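Local atomic coordinates of endoglucanase A (Clostridium acetobutylicum, PDB entry 3IK2), a protein that probably hydrolyses internal beta-1,4-glucosidic bonds in cellulose and related glucans, as a family 44 glycoside hydrolase with a TIM-like barrel. Residues A[1-9]-A[452-462]. Numbering follows the deposited sequence.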
loop_
_atom_site.group_PDB
_atom_site.type_symbol
_atom_site.label_atom_id
_atom_site.label_comp_id
_atom_site.label_asym_id
_atom_site.label_seq_id
_atom_site.Cartn_x
_atom_site.Cartn_y
_atom_site.Cartn_z
ATOM N N MET A 1 12.824 12.701 -29.228
ATOM C CA MET A 1 11.443 13.228 -29.512
ATOM C C MET A 1 11.207 14.447 -28.628
ATOM O O MET A 1 11.944 14.673 -27.674
ATOM C CB MET A 1 10.374 12.141 -29.283
ATOM C CG MET A 1 10.074 11.805 -27.815
ATOM S SD MET A 1 9.153 10.248 -27.481
ATOM C CE MET A 1 10.458 9.039 -27.685
ATOM N N ASP A 2 10.219 15.256 -28.958
ATOM C CA ASP A 2 9.907 16.415 -28.143
ATOM C C ASP A 2 8.585 16.166 -27.457
ATOM O O ASP A 2 7.634 15.661 -28.067
ATOM C CB ASP A 2 9.819 17.675 -28.991
ATOM C CG ASP A 2 11.181 18.133 -29.529
ATOM O OD1 ASP A 2 12.218 17.438 -29.357
ATOM O OD2 ASP A 2 11.210 19.220 -30.139
ATOM N N VAL A 3 8.529 16.525 -26.183
ATOM C CA VAL A 3 7.338 16.355 -25.392
ATOM C C VAL A 3 7.102 17.683 -24.670
ATOM O O VAL A 3 8.031 18.239 -24.082
ATOM C CB VAL A 3 7.539 15.156 -24.383
ATOM C CG1 VAL A 3 6.430 15.099 -23.323
ATOM C CG2 VAL A 3 7.676 13.819 -25.149
ATOM N N ASN A 4 5.880 18.203 -24.736
ATOM C CA ASN A 4 5.520 19.419 -23.990
ATOM C C ASN A 4 4.967 19.064 -22.626
ATOM O O ASN A 4 4.208 18.113 -22.492
ATOM C CB ASN A 4 4.498 20.272 -24.761
ATOM C CG ASN A 4 5.001 20.663 -26.159
ATOM O OD1 ASN A 4 6.157 21.074 -26.323
ATOM N ND2 ASN A 4 4.125 20.526 -27.178
ATOM N N VAL A 5 5.351 19.836 -21.610
ATOM C CA VAL A 5 4.809 19.672 -20.268
ATOM C C VAL A 5 4.304 21.012 -19.789
ATOM O O VAL A 5 5.082 21.946 -19.572
ATOM C CB VAL A 5 5.870 19.179 -19.283
ATOM C CG1 VAL A 5 5.258 18.974 -17.831
ATOM C CG2 VAL A 5 6.556 17.919 -19.838
ATOM N N ASN A 6 2.993 21.063 -19.595
ATOM C CA ASN A 6 2.285 22.241 -19.142
ATOM C C ASN A 6 1.896 22.128 -17.665
ATOM O O ASN A 6 1.022 21.314 -17.279
ATOM C CB ASN A 6 1.051 22.465 -20.021
ATOM C CG ASN A 6 1.414 22.747 -21.478
ATOM O OD1 ASN A 6 2.440 23.361 -21.775
ATOM N ND2 ASN A 6 0.558 22.313 -22.395
ATOM N N ILE A 7 2.561 22.938 -16.844
ATOM C CA ILE A 7 2.291 22.983 -15.406
ATOM C C ILE A 7 1.485 24.249 -15.055
ATOM O O ILE A 7 1.775 25.342 -15.534
ATOM C CB ILE A 7 3.629 22.852 -14.567
ATOM C CG1 ILE A 7 4.327 21.529 -14.905
ATOM C CG2 ILE A 7 3.386 22.933 -13.065
ATOM C CD1 ILE A 7 5.818 21.490 -14.584
ATOM N N ASP A 8 0.462 24.088 -14.227
ATOM C CA ASP A 8 -0.241 25.230 -13.658
ATOM C C ASP A 8 -0.329 25.073 -12.145
ATOM O O ASP A 8 -1.086 24.249 -11.669
ATOM C CB ASP A 8 -1.645 25.347 -14.264
ATOM C CG ASP A 8 -2.398 26.602 -13.792
ATOM O OD1 ASP A 8 -3.414 26.945 -14.432
ATOM O OD2 ASP A 8 -1.978 27.241 -12.789
ATOM N N THR A 9 0.430 25.868 -11.395
ATOM C CA THR A 9 0.471 25.712 -9.926
ATOM C C THR A 9 -0.802 26.193 -9.216
ATOM O O THR A 9 -0.926 26.044 -7.998
ATOM C CB THR A 9 1.719 26.374 -9.280
ATOM O OG1 THR A 9 1.671 27.790 -9.491
ATOM C CG2 THR A 9 3.017 25.803 -9.875
ATOM N N ASP A 452 15.039 5.954 -26.962
ATOM C CA ASP A 452 15.089 7.349 -27.426
ATOM C C ASP A 452 15.115 8.358 -26.279
ATOM O O ASP A 452 14.548 8.129 -25.222
ATOM C CB ASP A 452 13.868 7.652 -28.299
ATOM C CG ASP A 452 13.768 6.745 -29.524
ATOM O OD1 ASP A 452 14.784 6.116 -29.918
ATOM O OD2 ASP A 452 12.647 6.666 -30.087
ATOM N N SER A 453 15.779 9.479 -26.489
ATOM C CA SER A 453 15.826 10.511 -25.470
ATOM C C SER A 453 14.635 11.439 -25.711
ATOM O O SER A 453 14.040 11.442 -26.799
ATOM C CB SER A 453 17.184 11.251 -25.508
ATOM O OG SER A 453 17.315 11.927 -26.753
ATOM N N ILE A 454 14.230 12.156 -24.675
ATOM C CA ILE A 454 13.153 13.107 -24.819
ATOM C C ILE A 454 13.610 14.508 -24.458
ATOM O O ILE A 454 14.188 14.744 -23.387
ATOM C CB ILE A 454 11.881 12.764 -23.939
ATOM C CG1 ILE A 454 11.302 11.382 -24.250
ATOM C CG2 ILE A 454 10.786 13.801 -24.212
ATOM C CD1 ILE A 454 10.126 10.984 -23.297
ATOM N N ASN A 455 13.336 15.427 -25.370
ATOM C CA ASN A 455 13.417 16.850 -25.094
ATOM C C ASN A 455 12.127 17.320 -24.476
ATOM O O ASN A 455 11.084 17.347 -25.122
ATOM C CB ASN A 455 13.702 17.641 -26.370
ATOM C CG ASN A 455 15.027 17.240 -26.998
ATOM O OD1 ASN A 455 16.080 17.291 -26.341
ATOM N ND2 ASN A 455 14.978 16.781 -28.261
ATOM N N PHE A 456 12.192 17.656 -23.200
ATOM C CA PHE A 456 11.010 18.098 -22.512
ATOM C C PHE A 456 11.014 19.601 -22.564
ATOM O O PHE A 456 11.964 20.239 -22.126
ATOM C CB PHE A 456 10.991 17.620 -21.058
ATOM C CG PHE A 456 10.663 16.172 -20.891
ATOM C CD1 PHE A 456 9.325 15.747 -20.852
ATOM C CD2 PHE A 456 11.681 15.230 -20.729
ATOM C CE1 PHE A 456 9.007 14.408 -20.678
ATOM C CE2 PHE A 456 11.367 13.874 -20.551
ATOM C CZ PHE A 456 10.036 13.466 -20.523
ATOM N N ASN A 457 9.934 20.146 -23.096
ATOM C CA ASN A 457 9.711 21.575 -23.138
ATOM C C ASN A 457 8.684 21.919 -22.065
ATOM O O ASN A 457 7.533 21.526 -22.166
ATOM C CB ASN A 457 9.242 21.967 -24.552
ATOM C CG ASN A 457 10.118 21.354 -25.639
ATOM O OD1 ASN A 457 11.353 21.464 -25.589
ATOM N ND2 ASN A 457 9.497 20.676 -26.611
ATOM N N PHE A 458 9.122 22.620 -21.018
ATOM C CA PHE A 458 8.300 22.878 -19.862
ATOM C C PHE A 458 7.706 24.247 -19.919
ATOM O O PHE A 458 8.418 25.231 -20.132
ATOM C CB PHE A 458 9.101 22.766 -18.544
ATOM C CG PHE A 458 9.585 21.365 -18.224
ATOM C CD1 PHE A 458 8.814 20.512 -17.439
ATOM C CD2 PHE A 458 10.826 20.912 -18.698
ATOM C CE1 PHE A 458 9.260 19.208 -17.142
ATOM C CE2 PHE A 458 11.285 19.626 -18.413
ATOM C CZ PHE A 458 10.485 18.761 -17.635
ATOM N N ASN A 459 6.407 24.315 -19.643
ATOM C CA ASN A 459 5.713 25.588 -19.530
ATOM C C ASN A 459 5.041 25.670 -18.182
ATOM O O ASN A 459 3.998 25.050 -17.967
ATOM C CB ASN A 459 4.661 25.719 -20.637
ATOM C CG ASN A 459 5.200 25.313 -21.992
ATOM O OD1 ASN A 459 5.867 26.121 -22.663
ATOM N ND2 ASN A 459 4.942 24.040 -22.402
ATOM N N VAL A 460 5.630 26.444 -17.278
ATOM C CA VAL A 460 5.084 26.595 -15.942
ATOM C C VAL A 460 4.225 27.861 -15.863
ATOM O O VAL A 460 4.721 28.989 -15.951
ATOM C CB VAL A 460 6.194 26.610 -14.881
ATOM C CG1 VAL A 460 5.608 26.699 -13.512
ATOM C CG2 VAL A 460 7.073 25.373 -15.019
ATOM N N SER A 461 2.922 27.661 -15.727
ATOM C CA SER A 461 2.003 28.763 -15.437
ATOM C C SER A 461 1.886 28.944 -13.916
ATOM O O SER A 461 1.364 28.087 -13.218
ATOM C CB SER A 461 0.639 28.504 -16.095
ATOM O OG SER A 461 -0.289 29.510 -15.742
ATOM N N SER A 462 2.402 30.059 -13.416
ATOM C CA SER A 462 2.484 30.331 -11.981
ATOM C C SER A 462 2.707 31.829 -11.742
ATOM O O SER A 462 3.265 32.517 -12.592
ATOM C CB SER A 462 3.640 29.547 -11.347
ATOM O OG SER A 462 3.667 29.744 -9.946
HETATM O O HOH W 1 -1.705 30.293 -12.769
#
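Met1, Val3, Val5 and Ile7 pair through their backbones with the odd-numbered residues of 453-461. Strands 2-8 and 454-461 run parallel, with axes 13° apart. Each of these four residues of 1-9 both donates and accepts, and Thr9 N to Ser461 O closes the ladder. The bonds follow the usual parallel pattern: Val3 N binds Asn455 O at 2.9 Å, and Val3 O accepts from Asn457 N. CA-H...O contacts, such as Phe456 CA to Val3 O, supplement them.

Polar side chains pair on the face of Asp2, Asn4, Asn6 and Asp8. Asn455 ND2 donates to Asp2 OD1 at 3.0 Å, nearly along the C-O axis, although the carboxylate and amide planes stand 79° apart. The next two rungs repeat the pairing weakly. Asn457 ND2 is 3.4 Å from Asn4 OD1, and Asn459 ND2 meets Asn6 OD1 with a bent angle of 125°. All three bonds link residues directly opposite in register. Asp8 OD2 accepts from Asn10 N and from a water. Beyond the paired residues, the hydroxyls Thr9 OG1 and Ser462 OG bond at 2.8 Å.

The other face is apolar. Ile454 CG2 lies 3.6 Å above the centre of the Phe456 ring and packs tightly on Val3 CG2. Val5 CG2, set beside its own backbone N, reaches the edge of the same ring at Phe456 CD1, 3.7 Å away. Val5 CB approaches Phe458 CD1, while Ile7 CD1 meets Val460 CG2 at 4.1 Å.

The chain's first strand lies between 415-421 and 454-461 in the mixed sheet of the C-terminal beta domain, far from the centre of the chain. Its pairing with 454-461 is the one parallel pairing in that sheet. Strand 494-499 flanks 454-461. Strands 427-433 and 440-447 cover the apolar face, where Phe458 also stacks on Phe495.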